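PDB 5D2E: MlnE from Bacillus amyloliquefaciens subsp. plantarum, which provides, in this N-terminal fragment, the B-type ketoreductase of the macrolactin assembly line, an NADP-binding domain that probably reduces a beta-keto group of the growing polyketide. Local coordinates for residues M40-H45 against H249-Q254; F62-D67 against I129-A134; I85-G90 against M103-G108; E211-F216 against F242-P247. All coordinates share one frame; numbering follows the deposited sequence.

Contacts 2, 3 and 4 belong to the first half of the ketoreductase, whose parallel strands and flanking helices form the Rossmann-like structural subdomain; contact 1 runs along the strand pair that ties it to the rest of the chain. Contacts 2 and 3 are neighbours, their centres about 9 Å apart, because strands 60-64 and 84-89 lie side by side. Contact 4 stands about 16 Å from contact 2, centre to centre, and touches it where F131 meets L212. Contacts 1 and 4 have centres about 11 Å apart and share the hydrogen bond between Y251 and E246; those of contacts 1 and 3 are about 33 Å apart. All four lie away from the NADP pocket in the second half.

Contact 1: residues M40-H45 against H249-Q254; sequences MVWDRH and HYYKRQ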
# COMPACT_ATOMS: atom_id res chain seq x y z
N MET A 40 -2.38 12.72 4.47
CA MET A 40 -3.15 12.14 5.54
C MET A 40 -3.18 13.07 6.73
O MET A 40 -2.16 13.61 7.14
CB MET A 40 -2.55 10.81 5.94
CG MET A 40 -2.72 9.75 4.87
SD MET A 40 -4.46 9.38 4.69
CE MET A 40 -4.27 8.07 3.44
N VAL A 41 -4.36 13.30 7.28
CA VAL A 41 -4.50 14.09 8.48
C VAL A 41 -5.18 13.19 9.49
O VAL A 41 -6.23 12.60 9.22
CB VAL A 41 -5.41 15.34 8.23
CG1 VAL A 41 -5.60 16.14 9.51
CG2 VAL A 41 -4.85 16.23 7.12
N TRP A 42 -4.66 13.20 10.71
CA TRP A 42 -5.19 12.35 11.78
C TRP A 42 -6.11 13.03 12.77
O TRP A 42 -5.93 14.20 13.06
CB TRP A 42 -4.02 11.82 12.58
CG TRP A 42 -3.12 11.02 11.81
CD1 TRP A 42 -2.06 11.46 11.05
CD2 TRP A 42 -3.16 9.61 11.68
NE1 TRP A 42 -1.48 10.40 10.44
CE2 TRP A 42 -2.14 9.25 10.80
CE3 TRP A 42 -4.01 8.62 12.17
CZ2 TRP A 42 -1.89 7.94 10.46
CZ3 TRP A 42 -3.73 7.30 11.84
CH2 TRP A 42 -2.68 6.98 11.00
N ASP A 43 -7.11 12.33 13.28
CA ASP A 43 -7.87 12.84 14.45
C ASP A 43 -7.70 11.87 15.58
O ASP A 43 -7.82 10.65 15.42
CB ASP A 43 -9.36 13.17 14.20
CG ASP A 43 -10.11 12.08 13.51
OD1 ASP A 43 -9.85 11.83 12.31
OD2 ASP A 43 -11.02 11.49 14.16
N ARG A 44 -7.45 12.44 16.74
CA ARG A 44 -7.07 11.72 17.94
C ARG A 44 -8.21 11.77 18.96
O ARG A 44 -8.82 12.80 19.12
CB ARG A 44 -5.78 12.30 18.50
CG ARG A 44 -5.59 12.02 19.98
CD ARG A 44 -4.41 12.75 20.65
NE ARG A 44 -3.36 11.94 20.25
CZ ARG A 44 -2.61 11.10 20.92
NH1 ARG A 44 -1.79 10.35 20.12
NH2 ARG A 44 -2.54 11.07 22.24
N HIS A 45 -8.39 10.68 19.69
CA HIS A 45 -9.46 10.49 20.65
C HIS A 45 -8.98 9.70 21.84
O HIS A 45 -8.09 8.84 21.75
CB HIS A 45 -10.59 9.69 20.05
CG HIS A 45 -11.06 10.22 18.76
ND1 HIS A 45 -12.06 11.16 18.68
CD2 HIS A 45 -10.61 10.03 17.50
CE1 HIS A 45 -12.23 11.51 17.42
NE2 HIS A 45 -11.37 10.83 16.69
N HIS A 249 -5.69 5.87 23.90
CA HIS A 249 -6.02 6.82 22.83
C HIS A 249 -6.12 6.06 21.50
O HIS A 249 -5.50 5.03 21.34
CB HIS A 249 -4.93 7.85 22.68
CG HIS A 249 -4.75 8.72 23.88
ND1 HIS A 249 -3.85 8.43 24.89
CD2 HIS A 249 -5.40 9.85 24.26
CE1 HIS A 249 -3.94 9.38 25.82
NE2 HIS A 249 -4.86 10.25 25.45
N TYR A 250 -6.90 6.59 20.57
CA TYR A 250 -6.92 6.05 19.25
C TYR A 250 -6.97 7.18 18.23
O TYR A 250 -7.35 8.33 18.53
CB TYR A 250 -8.06 5.06 19.06
CG TYR A 250 -9.48 5.62 19.13
CD1 TYR A 250 -10.15 5.71 20.34
CD2 TYR A 250 -10.10 6.09 17.98
CE1 TYR A 250 -11.43 6.22 20.39
CE2 TYR A 250 -11.38 6.63 18.03
CZ TYR A 250 -12.03 6.67 19.25
OH TYR A 250 -13.29 7.18 19.31
N TYR A 251 -6.58 6.85 17.01
CA TYR A 251 -6.59 7.84 15.96
C TYR A 251 -6.97 7.28 14.59
O TYR A 251 -6.72 6.09 14.26
CB TYR A 251 -5.30 8.69 15.96
CG TYR A 251 -4.07 8.01 16.44
CD1 TYR A 251 -3.76 7.88 17.79
CD2 TYR A 251 -3.16 7.47 15.52
CE1 TYR A 251 -2.62 7.18 18.23
CE2 TYR A 251 -1.98 6.76 15.92
CZ TYR A 251 -1.71 6.60 17.28
OH TYR A 251 -0.54 5.89 17.60
N LYS A 252 -7.64 8.14 13.84
CA LYS A 252 -8.09 7.86 12.53
C LYS A 252 -7.55 8.91 11.56
O LYS A 252 -7.20 10.01 11.97
CB LYS A 252 -9.61 7.97 12.52
CG LYS A 252 -10.34 6.84 13.20
CD LYS A 252 -11.77 6.84 12.69
CE LYS A 252 -12.47 5.54 12.95
NZ LYS A 252 -12.48 5.33 14.43
N ARG A 253 -7.53 8.56 10.29
CA ARG A 253 -6.90 9.40 9.30
C ARG A 253 -7.76 9.57 8.05
O ARG A 253 -8.49 8.65 7.67
CB ARG A 253 -5.53 8.90 8.90
CG ARG A 253 -5.59 7.65 8.05
CD ARG A 253 -4.25 7.20 7.56
NE ARG A 253 -4.24 5.77 7.30
CZ ARG A 253 -3.15 5.02 7.27
NH1 ARG A 253 -1.93 5.55 7.44
NH2 ARG A 253 -3.27 3.71 7.10
N GLN A 254 -7.60 10.72 7.39
CA GLN A 254 -8.22 10.92 6.08
C GLN A 254 -7.42 11.89 5.27
O GLN A 254 -6.69 12.69 5.82
CB GLN A 254 -9.67 11.39 6.24
CG GLN A 254 -9.82 12.85 6.58
CD GLN A 254 -11.26 13.22 6.80
OE1 GLN A 254 -11.61 13.74 7.86
NE2 GLN A 254 -12.11 12.92 5.83
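W42 and R253 meet through carbon rather than charge: R253 CB sits over one face of the indole, 3.6 Å from W42 CE3, in a CH-pi contact. Y251 turns a ring edge toward the indole face, with CD2 3.6 Å from W42 CE3 and the planes at 77°, an offset edge-to-face pair. Toward the start of segment 249-254, R44 NH2 lies over a face of the H249 imidazole, 3.6 Å from H249 CG. On the other side of the strands H45 CB rests over the Y250 ring, 3.4 Å from Y250 CZ. Y250 CG stands between its backbone N and carbonyl carbon (chi1 67°), which leans the ring toward H45. H45 NE2 donates to D43 OD2 at 2.6 Å, fixing the turn of the imidazole. The antiparallel register is set by paired bonds at V41-Q254, D43-K252 and H45-Y250, for example D43 N to K252 O at 2.7 Å. At R253, arginine suits a surface strand: its carbons pack on the indole while its guanidinium forms a salt bridge with E192 of helix 186-201. Y250 meets F231 of helix 222-233. Strand 249-257 also pairs with strand 242-245, and strand 35-46 with strand 494-499, so the contact joins both halves of the ketoreductase.

Contact 2: residues F62-D67 against I129-A134; sequences FFCEDD and IHFLAA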
# COMPACT_ATOMS: atom_id res chain seq x y z
N PHE A 62 -13.25 -16.44 15.19
CA PHE A 62 -12.02 -15.79 15.60
C PHE A 62 -10.89 -16.63 15.15
O PHE A 62 -10.80 -17.80 15.56
CB PHE A 62 -12.04 -15.73 17.16
CG PHE A 62 -11.09 -14.73 17.79
CD1 PHE A 62 -9.72 -14.88 17.68
CD2 PHE A 62 -11.56 -13.64 18.49
CE1 PHE A 62 -8.83 -13.99 18.24
CE2 PHE A 62 -10.67 -12.71 19.08
CZ PHE A 62 -9.30 -12.90 18.93
N PHE A 63 -9.97 -16.04 14.38
CA PHE A 63 -8.78 -16.69 13.88
C PHE A 63 -7.61 -16.12 14.68
O PHE A 63 -7.46 -14.89 14.76
CB PHE A 63 -8.55 -16.35 12.41
CG PHE A 63 -9.57 -16.91 11.43
CD1 PHE A 63 -9.54 -18.23 11.07
CD2 PHE A 63 -10.53 -16.10 10.85
CE1 PHE A 63 -10.43 -18.74 10.18
CE2 PHE A 63 -11.47 -16.61 9.96
CZ PHE A 63 -11.39 -17.95 9.60
N CYS A 64 -6.76 -17.00 15.22
CA CYS A 64 -5.63 -16.56 16.06
C CYS A 64 -4.55 -17.58 15.85
O CYS A 64 -4.83 -18.74 15.58
CB CYS A 64 -6.05 -16.49 17.55
SG CYS A 64 -4.83 -15.60 18.62
N GLU A 65 -3.32 -17.18 16.00
CA GLU A 65 -2.23 -18.11 15.75
C GLU A 65 -2.21 -19.22 16.83
O GLU A 65 -1.91 -20.37 16.53
CB GLU A 65 -0.88 -17.35 15.64
CG GLU A 65 0.22 -18.08 14.90
CD GLU A 65 -0.07 -18.40 13.42
OE1 GLU A 65 -0.32 -17.51 12.53
OE2 GLU A 65 0.02 -19.59 13.13
N ASP A 66 -2.64 -18.89 18.03
CA ASP A 66 -2.53 -19.81 19.14
C ASP A 66 -3.65 -19.54 20.07
O ASP A 66 -4.57 -18.71 19.80
CB ASP A 66 -1.14 -19.64 19.83
CG ASP A 66 -0.92 -18.25 20.40
OD1 ASP A 66 -1.87 -17.47 20.68
OD2 ASP A 66 0.26 -17.90 20.54
N ASP A 67 -3.65 -20.17 21.25
CA ASP A 67 -4.81 -19.83 22.11
C ASP A 67 -4.71 -18.72 23.09
O ASP A 67 -5.53 -18.63 24.02
CB ASP A 67 -5.42 -21.03 22.75
CG ASP A 67 -4.48 -21.99 23.07
OD1 ASP A 67 -3.63 -21.54 23.88
OD2 ASP A 67 -4.57 -23.12 22.47
N ILE A 129 -13.21 -12.17 13.36
CA ILE A 129 -12.03 -11.55 13.91
C ILE A 129 -10.82 -12.28 13.29
O ILE A 129 -10.65 -13.47 13.42
CB ILE A 129 -11.91 -11.55 15.43
CG1 ILE A 129 -13.17 -10.98 16.10
CG2 ILE A 129 -10.59 -10.89 15.86
CD1 ILE A 129 -13.45 -9.57 15.81
N HIS A 130 -9.98 -11.52 12.58
CA HIS A 130 -8.78 -12.08 12.03
C HIS A 130 -7.61 -11.48 12.78
O HIS A 130 -7.29 -10.28 12.64
CB HIS A 130 -8.70 -11.76 10.56
CG HIS A 130 -7.59 -12.46 9.85
ND1 HIS A 130 -6.29 -11.98 9.84
CD2 HIS A 130 -7.58 -13.57 9.07
CE1 HIS A 130 -5.52 -12.80 9.16
NE2 HIS A 130 -6.28 -13.75 8.64
N PHE A 131 -6.96 -12.30 13.60
CA PHE A 131 -5.84 -11.82 14.38
C PHE A 131 -4.65 -12.78 14.35
O PHE A 131 -4.33 -13.43 15.36
CB PHE A 131 -6.30 -11.61 15.84
CG PHE A 131 -5.23 -11.00 16.78
CD1 PHE A 131 -4.25 -10.17 16.32
CD2 PHE A 131 -5.28 -11.24 18.13
CE1 PHE A 131 -3.32 -9.58 17.20
CE2 PHE A 131 -4.36 -10.68 19.00
CZ PHE A 131 -3.40 -9.82 18.53
N LEU A 132 -3.99 -12.82 13.23
CA LEU A 132 -2.79 -13.60 13.00
C LEU A 132 -1.55 -12.69 12.84
O LEU A 132 -0.43 -13.17 12.92
CB LEU A 132 -2.89 -14.33 11.69
CG LEU A 132 -4.07 -15.28 11.54
CD1 LEU A 132 -3.95 -16.00 10.22
CD2 LEU A 132 -4.17 -16.27 12.73
N ALA A 133 -1.79 -11.41 12.55
CA ALA A 133 -0.70 -10.47 12.14
C ALA A 133 0.08 -9.91 13.31
O ALA A 133 -0.28 -8.85 13.89
CB ALA A 133 -1.24 -9.35 11.28
N ALA A 134 1.13 -10.67 13.67
CA ALA A 134 2.06 -10.23 14.67
C ALA A 134 3.47 -10.58 14.31
O ALA A 134 3.74 -11.21 13.29
CB ALA A 134 1.64 -10.75 16.09
O HOH W 1 -2.12 -14.39 16.54
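F63 and I129 begin the backbone bonding: F63 N gives its hydrogen to I129 O at 2.8 Å with an angle of 168°, and F131 N returns one to F63 O at 2.9 Å. At F131 O a water takes the place of a direct bond, accepting from E65 N at 3.1 Å and donating to F131 O at 2.7 Å. These are neighbouring parallel strands of the Rossmann-like structural subdomain, where helices cover both faces of the sheet and hydrophobic residues are therefore wanted on each side. I129 CG2 lies over one face of the F62 ring in a CH-pi contact, 3.7 Å from F62 CE2; F62 CG is anti to its backbone N (chi1 -162°), which leans the ring toward that branch. C64 SG approaches the F131 ring obliquely, a loose sulfur-aromatic contact. Among the apolar contacts, L132 CD2 comes to 3.4 Å from C64 C and packs against the backbone between C64 and E65, the branched leucine bringing a methyl to the main chain. Helix 222-233 lies against F62, I129 and F131, while helix 141-164 lies against F63 and H130; its S154 OG hydrogen-bonds H130 NE2, giving this buried imidazole a polar partner.

Contact 3: residues I85-G90 against M103-G108; sequences IYVTSG and MNFTKG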
# COMPACT_ATOMS: atom_id res chain seq x y z
N ILE A 85 -16.60 -19.36 17.85
CA ILE A 85 -15.75 -20.33 17.17
C ILE A 85 -14.31 -19.83 17.18
O ILE A 85 -14.03 -18.69 16.72
CB ILE A 85 -16.23 -20.51 15.72
CG1 ILE A 85 -17.76 -20.81 15.68
CG2 ILE A 85 -15.41 -21.58 15.03
CD1 ILE A 85 -18.22 -22.09 16.40
N TYR A 86 -13.40 -20.63 17.65
CA TYR A 86 -11.99 -20.18 17.82
C TYR A 86 -11.06 -21.10 17.11
O TYR A 86 -10.97 -22.31 17.37
CB TYR A 86 -11.66 -20.05 19.29
CG TYR A 86 -10.37 -19.38 19.62
CD1 TYR A 86 -9.21 -20.09 19.70
CD2 TYR A 86 -10.32 -18.03 19.95
CE1 TYR A 86 -8.01 -19.46 20.05
CE2 TYR A 86 -9.15 -17.41 20.32
CZ TYR A 86 -7.99 -18.10 20.33
OH TYR A 86 -6.77 -17.54 20.72
N VAL A 87 -10.40 -20.56 16.11
CA VAL A 87 -9.56 -21.32 15.23
C VAL A 87 -8.11 -20.93 15.36
O VAL A 87 -7.74 -19.76 15.20
CB VAL A 87 -9.99 -21.07 13.76
CG1 VAL A 87 -9.25 -22.03 12.81
CG2 VAL A 87 -11.50 -21.14 13.62
N THR A 88 -7.27 -21.93 15.56
CA THR A 88 -5.86 -21.73 15.67
C THR A 88 -5.08 -22.45 14.63
O THR A 88 -5.58 -23.25 13.86
CB THR A 88 -5.34 -22.20 17.07
OG1 THR A 88 -5.56 -23.60 17.20
CG2 THR A 88 -6.02 -21.53 18.15
N SER A 89 -3.81 -22.13 14.56
CA SER A 89 -2.90 -22.74 13.64
C SER A 89 -2.52 -24.18 13.97
O SER A 89 -2.23 -24.50 15.12
CB SER A 89 -1.62 -21.90 13.62
OG SER A 89 -0.81 -22.42 12.64
N GLY A 90 -2.51 -25.04 12.96
CA GLY A 90 -2.12 -26.44 13.12
C GLY A 90 -1.57 -27.02 11.82
O GLY A 90 -1.71 -26.42 10.76
N MET A 103 -6.14 -25.35 11.86
CA MET A 103 -6.01 -25.39 10.40
C MET A 103 -4.70 -24.76 10.01
O MET A 103 -4.08 -24.10 10.81
CB MET A 103 -7.13 -24.62 9.69
CG MET A 103 -7.19 -23.13 9.98
SD MET A 103 -8.65 -22.29 9.22
CE MET A 103 -8.11 -22.35 7.49
N ASN A 104 -4.35 -24.95 8.76
CA ASN A 104 -3.18 -24.29 8.13
C ASN A 104 -3.74 -23.08 7.38
O ASN A 104 -4.49 -23.22 6.42
CB ASN A 104 -2.48 -25.29 7.21
CG ASN A 104 -1.20 -24.73 6.58
OD1 ASN A 104 -0.24 -25.48 6.30
ND2 ASN A 104 -1.21 -23.44 6.28
N PHE A 105 -3.44 -21.88 7.91
CA PHE A 105 -4.04 -20.64 7.47
C PHE A 105 -3.66 -20.18 6.05
O PHE A 105 -4.26 -19.26 5.50
CB PHE A 105 -3.70 -19.53 8.45
CG PHE A 105 -4.39 -19.68 9.78
CD1 PHE A 105 -5.78 -19.75 9.86
CD2 PHE A 105 -3.67 -19.70 10.95
CE1 PHE A 105 -6.41 -19.86 11.09
CE2 PHE A 105 -4.31 -19.81 12.19
CZ PHE A 105 -5.64 -19.88 12.26
N THR A 106 -2.64 -20.81 5.55
CA THR A 106 -2.23 -20.69 4.13
C THR A 106 -2.92 -21.65 3.14
O THR A 106 -2.82 -21.44 1.92
CB THR A 106 -0.69 -20.91 3.97
OG1 THR A 106 -0.39 -22.29 4.09
CG2 THR A 106 0.13 -20.21 5.06
N LYS A 107 -3.60 -22.71 3.62
CA LYS A 107 -4.21 -23.71 2.71
C LYS A 107 -5.65 -23.44 2.42
O LYS A 107 -6.52 -23.61 3.30
CB LYS A 107 -4.15 -25.08 3.31
CG LYS A 107 -2.95 -25.90 3.01
CD LYS A 107 -3.40 -27.36 3.01
CE LYS A 107 -2.19 -28.28 3.03
NZ LYS A 107 -2.51 -29.57 3.70
N GLY A 108 -5.96 -23.12 1.17
CA GLY A 108 -7.33 -22.86 0.81
C GLY A 108 -8.29 -23.97 1.10
O GLY A 108 -9.47 -23.72 1.46
O HOH W 2 -1.19 -21.88 9.76
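T88 O accepts a hydrogen bond from M103 N at 3.0 Å, nearly along its C=O direction, and M103 O accepts one from G90 N at 2.8 Å. The second donor comes from above the carbonyl plane, 51° out of it, and so not on a lone pair. A water adds a further link by accepting from F105 N at 2.9 Å and lying 3.0 Å from S89 OG; serine suits this margin, where a short polar side chain can reach solvent. The two backbone bonds form a brief parallel bridge at the end of strands 84-89 and 100-103, in the Rossmann-like structural subdomain. Past it the chain makes a type I turn from N104 to K107, and K107 occupies the N-cap position of helix 108-120, so the bridge lies just ahead of that helix. N104 N is also bonded to D110 OD2 in the helix. Packing is carried by F105, which reaches back to the strand: V87 O lies at the ring edge, in its plane, 3.6 Å from F105 CZ, while F105 CE2 comes to 3.7 Å from S89 CB. V87 CG1 meets M103 SD at 3.6 Å. With chi1 at 63°, M103 CG is tucked between the two backbone branches, which lets the thioether lie across the valine although the side chain sets out away from it. The flexible methionine then also touches Y111 of helix 108-120, whose hydroxyl is bonded to F105 O.

Contact 4: residues E211-F216 against F242-P247; sequences ELKSMF and FTCYEP
E211 straddles C244 in a parallel pairing of strands 211-214 and 242-245, whose directions differ by 17°. E211 N donates to T243 O at 3.0 Å, E211 O accepts from Y245 N at 2.8 Å, and K213 N continues the pattern to Y245 O at 2.8 Å. There it stops: P247 has no N-H to offer, and K213 O meets P247 CD at 3.5 Å and E246 CA at a similar range instead, so the proline ends the strand pairing. Strand 205-214 leads through helix 222-233 to strand 242-245, the last parallel addition to this Rossmann-like structural subdomain before the chain reverses into strand 249-257. That helix lies on the L212 and Y245 side, touching L212 through I225, and E232 holds Y245 OH by a hydrogen bond. E211 O lies at the edge of the Y245 ring, in its plane, and 3.4 Å from Y245 CB. On the other side E211 runs out fully extended, with CG anti to the backbone N (chi1 175°), laying CD 3.6 Å from C244 SG and OE1 at the edge of the F242 ring. A buried carboxylate needs polar partners, and N179 ND2 bonds OE2 while Y177 OH makes a weak bond to OE1. K213 and E246 lie alongside each other, but K213 NZ stays 4.2 Å from E246 OE2, beyond a salt bridge; that oxygen is hydrogen-bonded to Y251 OH. M215, bent at chi2 and chi3, brings SD to 3.6 Å from E246 CD, its flexible chain passing beside the carboxylate.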
# COMPACT_ATOMS: atom_id res chain seq x y z
N GLU A 211 -4.92 -1.38 14.24
CA GLU A 211 -3.58 -1.53 14.69
C GLU A 211 -3.62 -1.49 16.22
O GLU A 211 -4.33 -0.64 16.86
CB GLU A 211 -2.70 -0.39 14.16
CG GLU A 211 -1.28 -0.42 14.70
CD GLU A 211 -0.37 0.64 14.09
OE1 GLU A 211 -0.56 0.93 12.95
OE2 GLU A 211 0.58 1.11 14.72
N LEU A 212 -2.99 -2.47 16.80
CA LEU A 212 -2.90 -2.56 18.26
C LEU A 212 -1.48 -2.16 18.65
O LEU A 212 -0.55 -3.00 18.65
CB LEU A 212 -3.26 -3.98 18.75
CG LEU A 212 -4.60 -4.54 18.25
CD1 LEU A 212 -4.70 -6.03 18.51
CD2 LEU A 212 -5.76 -3.81 18.86
N LYS A 213 -1.29 -0.88 18.96
CA LYS A 213 0.06 -0.38 19.22
C LYS A 213 0.36 -0.29 20.72
O LYS A 213 -0.22 0.53 21.42
CB LYS A 213 0.29 0.98 18.58
CG LYS A 213 1.74 1.43 18.73
CD LYS A 213 2.22 2.52 17.82
CE LYS A 213 1.43 3.77 17.90
NZ LYS A 213 1.97 4.67 16.78
N SER A 214 1.24 -1.15 21.18
CA SER A 214 1.82 -1.03 22.51
C SER A 214 2.75 0.18 22.58
O SER A 214 3.58 0.36 21.73
CB SER A 214 2.66 -2.25 22.78
OG SER A 214 1.72 -3.29 22.95
N MET A 215 2.66 0.92 23.65
CA MET A 215 3.58 2.02 23.89
C MET A 215 4.60 1.63 24.99
O MET A 215 4.33 0.71 25.79
CB MET A 215 2.76 3.22 24.34
CG MET A 215 1.72 3.71 23.32
SD MET A 215 2.37 4.09 21.72
CE MET A 215 3.01 5.77 21.99
N PHE A 216 5.70 2.33 25.11
CA PHE A 216 6.66 2.02 26.18
C PHE A 216 5.94 2.27 27.52
O PHE A 216 5.19 3.23 27.69
CB PHE A 216 7.92 2.88 26.11
CG PHE A 216 8.71 2.71 24.85
CD1 PHE A 216 9.06 1.44 24.37
CD2 PHE A 216 9.12 3.83 24.13
CE1 PHE A 216 9.77 1.30 23.18
CE2 PHE A 216 9.87 3.69 22.97
CZ PHE A 216 10.19 2.43 22.49
N PHE A 242 -10.02 2.17 8.95
CA PHE A 242 -8.86 1.91 9.72
C PHE A 242 -8.82 2.76 10.97
O PHE A 242 -9.13 3.94 10.95
CB PHE A 242 -7.58 2.10 8.83
CG PHE A 242 -6.30 2.04 9.59
CD1 PHE A 242 -5.80 0.83 10.04
CD2 PHE A 242 -5.61 3.21 9.93
CE1 PHE A 242 -4.64 0.78 10.82
CE2 PHE A 242 -4.43 3.15 10.67
CZ PHE A 242 -3.96 1.94 11.12
N THR A 243 -8.37 2.15 12.08
CA THR A 243 -8.09 2.89 13.32
C THR A 243 -6.78 2.39 13.90
O THR A 243 -6.53 1.17 13.91
CB THR A 243 -9.22 2.68 14.32
OG1 THR A 243 -10.46 2.98 13.72
CG2 THR A 243 -9.08 3.53 15.53
N CYS A 244 -5.97 3.31 14.43
CA CYS A 244 -4.81 2.89 15.19
C CYS A 244 -5.12 3.11 16.66
O CYS A 244 -5.45 4.25 17.07
CB CYS A 244 -3.60 3.67 14.78
SG CYS A 244 -2.13 3.26 15.79
N TYR A 245 -5.05 2.03 17.44
CA TYR A 245 -5.34 2.03 18.86
C TYR A 245 -4.09 1.96 19.67
O TYR A 245 -3.21 1.15 19.41
CB TYR A 245 -6.20 0.82 19.23
CG TYR A 245 -7.60 0.89 18.70
CD1 TYR A 245 -8.61 1.54 19.39
CD2 TYR A 245 -7.92 0.30 17.48
CE1 TYR A 245 -9.90 1.64 18.86
CE2 TYR A 245 -9.21 0.38 16.95
CZ TYR A 245 -10.18 1.04 17.65
OH TYR A 245 -11.41 1.06 17.12
N GLU A 246 -3.96 2.88 20.62
CA GLU A 246 -3.03 2.68 21.73
C GLU A 246 -3.92 2.28 22.88
O GLU A 246 -5.14 2.44 22.80
CB GLU A 246 -2.30 4.01 22.03
CG GLU A 246 -1.33 4.42 20.94
CD GLU A 246 -0.75 5.80 21.08
OE1 GLU A 246 -0.93 6.38 22.15
OE2 GLU A 246 -0.09 6.24 20.13
N PRO A 247 -3.33 1.87 24.01
CA PRO A 247 -4.22 1.49 25.12
C PRO A 247 -5.12 2.59 25.67
O PRO A 247 -6.26 2.31 26.00
CB PRO A 247 -3.23 0.97 26.15
CG PRO A 247 -2.08 0.47 25.31
CD PRO A 247 -1.93 1.54 24.28